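Local structure of GTPase-activating protein skywalker (Drosophila melanogaster, 6R82) at residues N4-K7 against T8-R12; L33-T37 against E38-C42; I61-C64 against N65-F69; W147-N151 against I152-K156. The protein is a GTPase-activating protein for Rab35, here its C-terminal TLDc domain, that regulates synaptic vesicle protein recycling through endosomal trafficking. One frame throughout, in Å; residues are numbered along the deposited sequence.

Contact 1: N4-K7 against T8-R12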
loop_
_atom_site.group_PDB
_atom_site.type_symbol
_atom_site.label_atom_id
_atom_site.label_comp_id
_atom_site.label_asym_id
_atom_site.label_seq_id
_atom_site.Cartn_x
_atom_site.Cartn_y
_atom_site.Cartn_z
ATOM N N ASN A 4 20.324 14.007 -13.838
ATOM C CA ASN A 4 21.394 13.024 -13.907
ATOM C C ASN A 4 21.138 11.881 -12.917
ATOM O O ASN A 4 20.158 11.877 -12.158
ATOM C CB ASN A 4 22.732 13.705 -13.646
ATOM C CG ASN A 4 22.707 14.575 -12.404
ATOM O OD1 ASN A 4 22.566 14.076 -11.287
ATOM N ND2 ASN A 4 22.843 15.881 -12.591
ATOM N N PHE A 5 22.045 10.892 -12.918
ATOM C CA PHE A 5 21.842 9.703 -12.084
ATOM C C PHE A 5 21.846 10.047 -10.595
ATOM O O PHE A 5 21.004 9.552 -9.839
ATOM C CB PHE A 5 22.911 8.647 -12.381
ATOM C CG PHE A 5 22.657 7.847 -13.638
ATOM C CD1 PHE A 5 21.591 8.156 -14.486
ATOM C CD2 PHE A 5 23.497 6.782 -13.979
ATOM C CE1 PHE A 5 21.360 7.417 -15.655
ATOM C CE2 PHE A 5 23.278 6.036 -15.149
ATOM C CZ PHE A 5 22.208 6.352 -15.985
ATOM N N ILE A 6 22.780 10.892 -10.155
ATOM C CA ILE A 6 22.914 11.171 -8.726
ATOM C C ILE A 6 21.656 11.857 -8.188
ATOM O O ILE A 6 21.124 11.477 -7.138
ATOM C CB ILE A 6 24.176 12.011 -8.456
ATOM C CG1 ILE A 6 25.443 11.263 -8.924
ATOM C CG2 ILE A 6 24.263 12.416 -6.976
ATOM C CD1 ILE A 6 25.548 9.814 -8.443
ATOM N N LYS A 7 21.169 12.883 -8.897
ATOM C CA LYS A 7 19.979 13.605 -8.438
ATOM C C LYS A 7 18.748 12.711 -8.465
ATOM O O LYS A 7 17.938 12.728 -7.528
ATOM C CB LYS A 7 19.755 14.862 -9.292
ATOM C CG LYS A 7 18.744 15.856 -8.697
ATOM C CD LYS A 7 18.027 16.684 -9.777
ATOM C CE LYS A 7 16.938 15.877 -10.520
ATOM N NZ LYS A 7 15.631 15.744 -9.784
ATOM N N THR A 8 18.601 11.901 -9.521
ATOM C CA THR A 8 17.478 10.970 -9.603
ATOM C C THR A 8 17.487 10.001 -8.429
ATOM O O THR A 8 16.454 9.787 -7.776
ATOM C CB THR A 8 17.524 10.212 -10.929
ATOM O OG1 THR A 8 17.451 11.149 -12.010
ATOM C CG2 THR A 8 16.382 9.198 -11.036
ATOM N N TRP A 9 18.654 9.402 -8.144
ATOM C CA TRP A 9 18.753 8.493 -7.007
ATOM C C TRP A 9 18.441 9.215 -5.707
ATOM O O TRP A 9 17.707 8.695 -4.863
ATOM C CB TRP A 9 20.149 7.855 -6.911
ATOM C CG TRP A 9 20.218 6.866 -5.749
ATOM C CD1 TRP A 9 19.885 5.532 -5.780
ATOM C CD2 TRP A 9 20.583 7.154 -4.392
ATOM N NE1 TRP A 9 20.057 4.967 -4.527
ATOM C CE2 TRP A 9 20.484 5.944 -3.661
ATOM C CE3 TRP A 9 20.997 8.314 -3.724
ATOM C CZ2 TRP A 9 20.787 5.866 -2.297
ATOM C CZ3 TRP A 9 21.308 8.234 -2.372
ATOM C CH2 TRP A 9 21.194 7.021 -1.673
ATOM N N THR A 10 19.012 10.410 -5.515
ATOM C CA THR A 10 18.842 11.099 -4.232
ATOM C C THR A 10 17.377 11.436 -3.967
ATOM O O THR A 10 16.892 11.292 -2.839
ATOM C CB THR A 10 19.694 12.374 -4.186
ATOM O OG1 THR A 10 21.062 12.065 -4.492
ATOM C CG2 THR A 10 19.622 13.012 -2.790
ATOM N N ASP A 11 16.651 11.872 -4.996
ATOM C CA ASP A 11 15.276 12.318 -4.809
ATOM C C ASP A 11 14.302 11.172 -4.596
ATOM O O ASP A 11 13.204 11.404 -4.081
ATOM C CB ASP A 11 14.823 13.140 -6.013
ATOM C CG ASP A 11 15.545 14.472 -6.115
ATOM O OD1 ASP A 11 16.091 14.946 -5.085
ATOM O OD2 ASP A 11 15.557 15.046 -7.231
ATOM N N ARG A 12 14.679 9.948 -4.965
ATOM C CA ARG A 12 13.784 8.797 -4.938
ATOM C C ARG A 12 14.459 7.606 -4.295
ATOM O O ARG A 12 14.340 6.475 -4.781
ATOM C CB ARG A 12 13.329 8.422 -6.351
ATOM C CG ARG A 12 12.752 9.543 -7.183
ATOM C CD ARG A 12 11.532 9.044 -7.938
ATOM N NE ARG A 12 10.624 10.114 -8.359
ATOM C CZ ARG A 12 9.699 10.671 -7.576
ATOM N NH1 ARG A 12 8.912 11.631 -8.052
ATOM N NH2 ARG A 12 9.564 10.269 -6.314
#
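The ammonium group of K7 meets D11 one helical turn further on in a salt bridge, NZ to OD2 of D11 at 2.6 Å, reaching that oxygen nearly in line with its C-O bond. K7 gets there by folding back: its chain bends at its last two torsions, which brings NZ round to the carboxylate. Two threonines act on the backbone of the preceding turn. T8 OG1 donates to N4 O at 2.8 Å and T10 OG1 donates to I6 O at 2.7 Å, each hydroxyl coming from above the carbonyl plane while the amide of the same threonine approaches from the opposite face. N4 O and I6 O are thus each gripped by two donors. In both threonines the hydroxyl stands beside the residue's own backbone N (chi1 -60° in T8, -54° in T10), within reach of the carbonyl four residues back. N4 closes the start of the helix as its N-cap, OD1 accepting from K7 N at 3.0 Å with a nearly straight N-H...O angle of 169°. W9 and D11 add the regular i to i-4 amide bonds to F5 and K7. At the other end R12 leaves helical geometry and leads into helix 13-18, where F16 meets the W9 ring and Q13 bonds T10 O; helix 5-11 itself lies at the surface of the TLDc domain.

Contact 2: L33-T37 against E38-C42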
loop_
_atom_site.group_PDB
_atom_site.type_symbol
_atom_site.label_atom_id
_atom_site.label_comp_id
_atom_site.label_asym_id
_atom_site.label_seq_id
_atom_site.Cartn_x
_atom_site.Cartn_y
_atom_site.Cartn_z
ATOM N N LEU A 33 4.871 9.158 -10.020
ATOM C CA LEU A 33 4.164 9.599 -8.826
ATOM C C LEU A 33 2.716 9.923 -9.178
ATOM O O LEU A 33 2.462 10.844 -9.960
ATOM C CB LEU A 33 4.860 10.832 -8.249
ATOM C CG LEU A 33 4.130 11.448 -7.057
ATOM C CD1 LEU A 33 4.324 10.516 -5.857
ATOM C CD2 LEU A 33 4.610 12.877 -6.770
ATOM N N LEU A 34 1.765 9.175 -8.600
ATOM C CA LEU A 34 0.340 9.409 -8.868
ATOM C C LEU A 34 -0.305 10.380 -7.882
ATOM O O LEU A 34 -1.236 11.107 -8.255
ATOM C CB LEU A 34 -0.451 8.093 -8.813
ATOM C CG LEU A 34 0.104 6.928 -9.643
ATOM C CD1 LEU A 34 -0.690 5.651 -9.381
ATOM C CD2 LEU A 34 0.078 7.292 -11.141
ATOM N N TYR A 35 0.151 10.385 -6.631
ATOM C CA TYR A 35 -0.542 11.092 -5.561
ATOM C C TYR A 35 0.441 11.338 -4.439
ATOM O O TYR A 35 1.163 10.416 -4.040
ATOM C CB TYR A 35 -1.736 10.283 -5.020
ATOM C CG TYR A 35 -2.504 11.003 -3.901
ATOM C CD1 TYR A 35 -3.463 11.969 -4.199
ATOM C CD2 TYR A 35 -2.253 10.727 -2.562
ATOM C CE1 TYR A 35 -4.154 12.632 -3.199
ATOM C CE2 TYR A 35 -2.943 11.386 -1.553
ATOM C CZ TYR A 35 -3.889 12.333 -1.884
ATOM O OH TYR A 35 -4.573 12.999 -0.894
ATOM N N THR A 36 0.454 12.567 -3.919
ATOM C CA THR A 36 1.200 12.866 -2.707
ATOM C C THR A 36 0.419 13.850 -1.846
ATOM O O THR A 36 -0.124 14.840 -2.345
ATOM C CB THR A 36 2.592 13.440 -3.003
ATOM O OG1 THR A 36 3.200 13.851 -1.770
ATOM C CG2 THR A 36 2.490 14.639 -3.916
ATOM N N THR A 37 0.392 13.576 -0.544
ATOM C CA THR A 37 -0.287 14.456 0.401
ATOM C C THR A 37 0.395 15.811 0.514
ATOM O O THR A 37 -0.219 16.761 1.008
ATOM C CB THR A 37 -0.347 13.789 1.764
ATOM O OG1 THR A 37 0.970 13.357 2.128
ATOM C CG2 THR A 37 -1.253 12.572 1.711
ATOM N N GLU A 38 1.639 15.927 0.044
ATOM C CA GLU A 38 2.326 17.210 0.034
ATOM C C GLU A 38 1.779 18.170 -1.019
ATOM O O GLU A 38 2.000 19.381 -0.895
ATOM C CB GLU A 38 3.828 17.000 -0.188
ATOM C CG GLU A 38 4.609 16.574 1.066
ATOM C CD GLU A 38 6.118 16.796 0.925
ATOM O OE1 GLU A 38 6.634 17.815 1.449
ATOM O OE2 GLU A 38 6.785 15.952 0.284
ATOM N N GLU A 39 1.074 17.674 -2.048
ATOM C CA GLU A 39 0.652 18.522 -3.163
ATOM C C GLU A 39 -0.803 18.371 -3.598
ATOM O O GLU A 39 -1.307 19.273 -4.278
ATOM C CB GLU A 39 1.522 18.265 -4.411
ATOM C CG GLU A 39 3.029 18.093 -4.170
ATOM C CD GLU A 39 3.804 19.400 -4.214
ATOM O OE1 GLU A 39 4.953 19.435 -3.703
ATOM O OE2 GLU A 39 3.263 20.391 -4.757
ATOM N N HIS A 40 -1.491 17.275 -3.274
ATOM C CA HIS A 40 -2.697 16.918 -4.019
ATOM C C HIS A 40 -3.964 16.926 -3.183
ATOM O O HIS A 40 -4.996 16.417 -3.632
ATOM C CB HIS A 40 -2.521 15.552 -4.673
ATOM C CG HIS A 40 -1.620 15.595 -5.856
ATOM N ND1 HIS A 40 -0.611 14.680 -6.057
ATOM C CD2 HIS A 40 -1.550 16.477 -6.880
ATOM C CE1 HIS A 40 0.027 14.983 -7.174
ATOM N NE2 HIS A 40 -0.524 16.070 -7.691
ATOM N N GLY A 41 -3.928 17.523 -2.010
ATOM C CA GLY A 41 -5.020 17.361 -1.085
ATOM C C GLY A 41 -4.698 16.253 -0.117
ATOM O O GLY A 41 -3.654 15.593 -0.188
ATOM N N CYS A 42 -5.607 16.061 0.815
ATOM C CA CYS A 42 -5.346 15.074 1.845
ATOM C C CYS A 42 -6.698 14.480 2.250
ATOM O O CYS A 42 -7.269 14.811 3.296
ATOM C CB CYS A 42 -4.605 15.694 3.028
ATOM S SG CYS A 42 -3.499 14.556 3.858
HETATM O O HOH W 1 5.795 13.799 -1.807
#
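The carbonyl of T36 holds the turn that follows strand 30-36, taking hydrogen bonds from both E39 and H40. H40 N lies nearly in line with the T36 C=O, 2.9 Å from O, though its N-H is bent away from that line (135°), whereas E39 N, at 3.1 Å from the same oxygen, sits well above the carbonyl plane. A third backbone amide is bound by a side chain: E38 N donates to T36 OG1, and that hydroxyl also donates to a water 2.6 Å from OG1, which in turn donates to E38 OE2. With OG1 anti to the backbone N (chi1 173°), the hydroxyl faces E38 and the methyl is left for E39 and H40. The imidazole of H40 closes the loop from the other direction, its ND1 accepting from T36 N at 3.2 Å. The donor lies close to the ring plane, so this bond helps fix the rotation of the imidazole.

Packing contacts complete the turn. Y35 CE1 packs on H40 CB at 3.7 Å, and the two side chains slide past each other in opposite directions, the ring planes 31° apart. The T36 and E39 side chains lie side by side, CG2 of T36 touching CG of E39 at 3.5 Å, while T37 CG2 meets C42 SG at 3.7 Å.

L34 and Y35 form a classic beta bulge opposite V181 of strand 173-185, and T37 OG1 accepts from the backbone of L179 on that same strand. Beyond the turn, Y35 and H40 lean on R50 of helix 44-51, the next helix in the chain.

Contact 3: I61-C64 against N65-F69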
loop_
_atom_site.group_PDB
_atom_site.type_symbol
_atom_site.label_atom_id
_atom_site.label_comp_id
_atom_site.label_asym_id
_atom_site.label_seq_id
_atom_site.Cartn_x
_atom_site.Cartn_y
_atom_site.Cartn_z
ATOM N N ILE A 61 4.260 5.259 3.166
ATOM C CA ILE A 61 3.832 6.099 4.281
ATOM C C ILE A 61 5.059 6.538 5.063
ATOM O O ILE A 61 5.895 5.707 5.445
ATOM C CB ILE A 61 2.846 5.361 5.203
ATOM C CG1 ILE A 61 1.568 5.013 4.439
ATOM C CG2 ILE A 61 2.534 6.202 6.453
ATOM C CD1 ILE A 61 0.772 3.892 5.048
ATOM N N LYS A 62 5.154 7.837 5.316
ATOM C CA LYS A 62 6.143 8.405 6.225
ATOM C C LYS A 62 5.384 8.970 7.426
ATOM O O LYS A 62 4.581 9.899 7.277
ATOM C CB LYS A 62 6.974 9.476 5.515
ATOM C CG LYS A 62 7.992 8.920 4.484
ATOM C CD LYS A 62 7.995 9.723 3.172
ATOM C CE LYS A 62 8.330 8.855 1.962
ATOM N NZ LYS A 62 7.207 7.941 1.582
ATOM N N THR A 63 5.621 8.400 8.609
ATOM C CA THR A 63 4.941 8.861 9.816
ATOM C C THR A 63 5.671 10.042 10.451
ATOM O O THR A 63 6.851 10.292 10.193
ATOM C CB THR A 63 4.815 7.742 10.851
ATOM O OG1 THR A 63 6.044 7.605 11.575
ATOM C CG2 THR A 63 4.463 6.426 10.184
ATOM N N CYS A 64 4.945 10.771 11.306
ATOM C CA CYS A 64 5.558 11.856 12.069
ATOM C C CYS A 64 6.610 11.346 13.044
ATOM O O CYS A 64 7.450 12.130 13.497
ATOM C CB CYS A 64 4.485 12.645 12.822
ATOM S SG CYS A 64 3.238 13.451 11.765
ATOM N N ASN A 65 6.578 10.055 13.372
ATOM C CA ASN A 65 7.576 9.384 14.195
ATOM C C ASN A 65 8.750 8.834 13.377
ATOM O O ASN A 65 9.506 7.996 13.885
ATOM C CB ASN A 65 6.905 8.250 14.986
ATOM C CG ASN A 65 7.551 8.007 16.342
ATOM O OD1 ASN A 65 8.145 8.909 16.934
ATOM N ND2 ASN A 65 7.427 6.779 16.842
ATOM N N ASN A 66 8.891 9.265 12.118
ATOM C CA ASN A 66 10.005 8.927 11.222
ATOM C C ASN A 66 10.073 7.442 10.866
ATOM O O ASN A 66 11.124 6.963 10.433
ATOM C CB ASN A 66 11.350 9.388 11.798
ATOM C CG ASN A 66 11.313 10.821 12.275
ATOM O OD1 ASN A 66 11.154 11.749 11.480
ATOM N ND2 ASN A 66 11.457 11.012 13.581
ATOM N N GLU A 67 8.982 6.699 11.029
ATOM C CA GLU A 67 8.888 5.347 10.493
ATOM C C GLU A 67 8.425 5.399 9.038
ATOM O O GLU A 67 7.660 6.283 8.639
ATOM C CB GLU A 67 7.925 4.493 11.324
ATOM C CG GLU A 67 8.341 4.328 12.785
ATOM C CD GLU A 67 7.376 4.986 13.757
ATOM O OE1 GLU A 67 6.276 5.401 13.324
ATOM O OE2 GLU A 67 7.724 5.099 14.958
ATOM N N VAL A 68 8.910 4.450 8.241
ATOM C CA VAL A 68 8.640 4.397 6.808
ATOM C C VAL A 68 8.243 2.975 6.461
ATOM O O VAL A 68 9.003 2.036 6.720
ATOM C CB VAL A 68 9.850 4.840 5.970
ATOM C CG1 VAL A 68 9.661 4.447 4.510
ATOM C CG2 VAL A 68 10.046 6.336 6.089
ATOM N N PHE A 69 7.052 2.815 5.885
ATOM C CA PHE A 69 6.531 1.510 5.507
ATOM C C PHE A 69 5.444 1.720 4.452
ATOM O O PHE A 69 5.121 2.851 4.081
ATOM C CB PHE A 69 6.012 0.745 6.729
ATOM C CG PHE A 69 4.978 1.494 7.525
ATOM C CD1 PHE A 69 5.356 2.360 8.542
ATOM C CD2 PHE A 69 3.627 1.331 7.254
ATOM C CE1 PHE A 69 4.406 3.043 9.277
ATOM C CE2 PHE A 69 2.673 2.016 7.981
ATOM C CZ PHE A 69 3.064 2.873 8.995
#
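T63 and E67 cross obliquely at the end of a beta hairpin, the hydroxyl of T63 donating to E67 OE1 at 2.8 Å from above the plane of the carboxylate. The same OG1 accepts from E67 N at 3.1 Å and, weakly, from N65 N. This hydroxyl therefore ties the turn to both a side chain and the backbone beyond it. Its place follows from chi1 of 81°, which sets OG1 between the backbone N and carbonyl carbon and leaves CG2 anti to the carbonyl carbon. The T63 and F69 side chains cross at about a right angle, the methyl CG2 touching CE1 of F69 at 3.5 Å. The F69 ring is also packed by I61, whose CB stands over one face and whose CD1 lies 4.0 Å from CE2 of F69. On the other side of the hairpin K62 and V68 run side by side, pointing the same way, with K62 CG 3.7 Å from V68 CG2.

The backbone fixes these pairings. I61 and F69 form a hydrogen-bonded antiparallel pair, K62 and V68 a non-hydrogen-bonded one, and T63 N donates to E67 O at 2.9 Å. A type I turn from T63 to N66, closed by N66 N on T63 O, reverses the chain; N66 takes left-handed backbone angles, completing the type I turn plus G1 bulge of a 3:5 hairpin.

The hairpin joins strands 57-63 and 68-73 within the antiparallel sheet. Strand 173-185 flanks the first and strand 99-104 the second; F174 meets the F69 ring edge-to-face, and I61 packs on I146 and M148 of strand 146-149.

Contact 4: W147-N151 against I152-K156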
loop_
_atom_site.group_PDB
_atom_site.type_symbol
_atom_site.label_atom_id
_atom_site.label_comp_id
_atom_site.label_asym_id
_atom_site.label_seq_id
_atom_site.Cartn_x
_atom_site.Cartn_y
_atom_site.Cartn_z
ATOM N N TRP A 147 -4.052 0.531 8.211
ATOM C CA TRP A 147 -5.392 1.106 8.252
ATOM C C TRP A 147 -5.230 2.610 8.330
ATOM O O TRP A 147 -4.406 3.097 9.103
ATOM C CB TRP A 147 -6.191 0.590 9.457
ATOM C CG TRP A 147 -7.623 1.086 9.500
ATOM C CD1 TRP A 147 -8.730 0.413 9.083
ATOM C CD2 TRP A 147 -8.083 2.361 9.976
ATOM N NE1 TRP A 147 -9.857 1.185 9.279
ATOM C CE2 TRP A 147 -9.485 2.386 9.819
ATOM C CE3 TRP A 147 -7.444 3.480 10.520
ATOM C CZ2 TRP A 147 -10.257 3.486 10.184
ATOM C CZ3 TRP A 147 -8.211 4.571 10.883
ATOM C CH2 TRP A 147 -9.605 4.568 10.713
ATOM N N MET A 148 -5.985 3.345 7.520
ATOM C CA MET A 148 -5.876 4.796 7.474
ATOM C C MET A 148 -7.261 5.408 7.322
ATOM O O MET A 148 -8.144 4.821 6.700
ATOM C CB MET A 148 -4.970 5.243 6.320
ATOM C CG MET A 148 -3.490 4.953 6.526
ATOM S SD MET A 148 -2.447 5.708 5.246
ATOM C CE MET A 148 -2.869 4.623 3.865
ATOM N N ASP A 149 -7.442 6.596 7.887
ATOM C CA ASP A 149 -8.762 7.209 7.936
ATOM C C ASP A 149 -9.017 8.079 6.704
ATOM O O ASP A 149 -8.146 8.280 5.850
ATOM C CB ASP A 149 -8.949 8.005 9.245
ATOM C CG ASP A 149 -8.106 9.295 9.327
ATOM O OD1 ASP A 149 -7.696 9.880 8.298
ATOM O OD2 ASP A 149 -7.874 9.750 10.474
ATOM N N GLU A 150 -10.238 8.609 6.626
ATOM C CA GLU A 150 -10.709 9.316 5.442
ATOM C C GLU A 150 -9.991 10.634 5.215
ATOM O O GLU A 150 -10.118 11.205 4.126
ATOM C CB GLU A 150 -12.219 9.574 5.539
ATOM C CG GLU A 150 -12.593 10.630 6.580
ATOM C CD GLU A 150 -14.086 10.649 6.897
ATOM O OE1 GLU A 150 -14.750 11.656 6.565
ATOM O OE2 GLU A 150 -14.595 9.663 7.478
ATOM N N ASN A 151 -9.257 11.134 6.208
ATOM C CA ASN A 151 -8.507 12.372 6.064
ATOM C C ASN A 151 -7.035 12.128 5.776
ATOM O O ASN A 151 -6.292 13.097 5.588
ATOM C CB ASN A 151 -8.650 13.234 7.323
ATOM C CG ASN A 151 -10.093 13.559 7.634
ATOM O OD1 ASN A 151 -10.617 13.172 8.681
ATOM N ND2 ASN A 151 -10.750 14.257 6.718
ATOM N N ILE A 152 -6.614 10.859 5.722
ATOM C CA ILE A 152 -5.220 10.456 5.539
ATOM C C ILE A 152 -4.357 11.183 6.563
ATOM O O ILE A 152 -3.243 11.633 6.257
ATOM C CB ILE A 152 -4.737 10.698 4.093
ATOM C CG1 ILE A 152 -5.842 10.338 3.100
ATOM C CG2 ILE A 152 -3.499 9.846 3.795
ATOM C CD1 ILE A 152 -5.355 10.163 1.665
ATOM N N ARG A 153 -4.884 11.314 7.783
ATOM C CA ARG A 153 -4.166 11.957 8.869
ATOM C C ARG A 153 -3.722 10.958 9.932
ATOM O O ARG A 153 -2.546 10.951 10.309
ATOM C CB ARG A 153 -5.031 13.056 9.488
ATOM C CG ARG A 153 -4.607 13.433 10.897
ATOM C CD ARG A 153 -5.339 14.676 11.411
ATOM N NE ARG A 153 -4.910 15.919 10.762
ATOM C CZ ARG A 153 -3.654 16.374 10.695
ATOM N NH1 ARG A 153 -2.647 15.717 11.262
ATOM N NH2 ARG A 153 -3.405 17.518 10.066
ATOM N N PHE A 154 -4.623 10.083 10.400
ATOM C CA PHE A 154 -4.286 9.088 11.409
ATOM C C PHE A 154 -4.490 7.683 10.863
ATOM O O PHE A 154 -5.337 7.449 9.997
ATOM C CB PHE A 154 -5.132 9.235 12.688
ATOM C CG PHE A 154 -5.063 10.587 13.329
ATOM C CD1 PHE A 154 -3.853 11.104 13.753
ATOM C CD2 PHE A 154 -6.218 11.337 13.522
ATOM C CE1 PHE A 154 -3.778 12.352 14.345
ATOM C CE2 PHE A 154 -6.153 12.592 14.119
ATOM C CZ PHE A 154 -4.928 13.096 14.531
ATOM N N GLY A 155 -3.738 6.735 11.420
ATOM C CA GLY A 155 -3.812 5.359 10.986
ATOM C C GLY A 155 -3.352 4.416 12.073
ATOM O O GLY A 155 -2.852 4.830 13.121
ATOM N N LYS A 156 -3.529 3.127 11.805
ATOM C CA LYS A 156 -3.183 2.083 12.753
ATOM C C LYS A 156 -2.461 0.970 12.012
ATOM O O LYS A 156 -2.531 0.865 10.786
ATOM C CB LYS A 156 -4.428 1.530 13.462
ATOM C CG LYS A 156 -5.242 2.587 14.216
ATOM C CD LYS A 156 -6.374 1.953 15.019
ATOM C CE LYS A 156 -7.652 1.807 14.201
ATOM N NZ LYS A 156 -8.679 2.827 14.586
#
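The carboxylate of D149 gathers the amides of the tight turn between strands 146-149 and 154-156. R153 N donates to D149 OD1 at 3.2 Å from the syn side, somewhat out of the carboxylate plane, with a nearly straight angle of 172°; N151 N reaches the same oxygen at 2.9 Å from the opposite face, which makes an Asx turn. The other oxygen, OD2, accepts from F154 N at 3.3 Å, met from above the carboxylate plane. With chi1 of 70° placing CG between its own backbone N and carbonyl carbon, the acid is turned inward over the loop, and its three bonds, from both faces of the carboxylate, limit its rotation. I152 N closes a type I turn on D149 O at 3.0 Å, the donor again out of the carbonyl plane.

Further along the hairpin, W147 and K156 form a hydrogen-bonded antiparallel pair, and their side chains lie alongside one another. K156 CE sits over one face of the indole, offset toward its rim, and NZ stands 4.3 Å from the centroid of the W147 six-membered ring, a cation-pi contact only 16° off the ring normal. M148 and G155 form the neighbouring non-hydrogen-bonded pair at a CA-CA distance of 4.1 Å; G155 CA lies by W147 O, leaving little room for a side chain there.

Strand 135-138 flanks the first strand and strand 173-185 the second. R153 and E150 are anchored by salt bridges to E175 and K134, while I152 packs on L44 and F47 of helix 44-51.

Contacts 2, 3 and 4 all reach one antiparallel sheet, whereas contact 1 lies on the helix that precedes it. Contact 1 reaches the sheet through R12, whose NH1 packs 4.1 Å from L33 CB of contact 2. The loop of contact 2 meets the turn of contact 4: C42 SG lies 3.6 Å from N151 O, and Y35 OH is 3.9 Å from I152 CD1. Contacts 3 and 4 touch through I61 CD1 and M148 SD at 3.7 Å, joining two hairpins. Contacts 2 and 3 stay about 7 Å apart at their nearest atoms, yet strand 173-185 borders both, as it does contact 4.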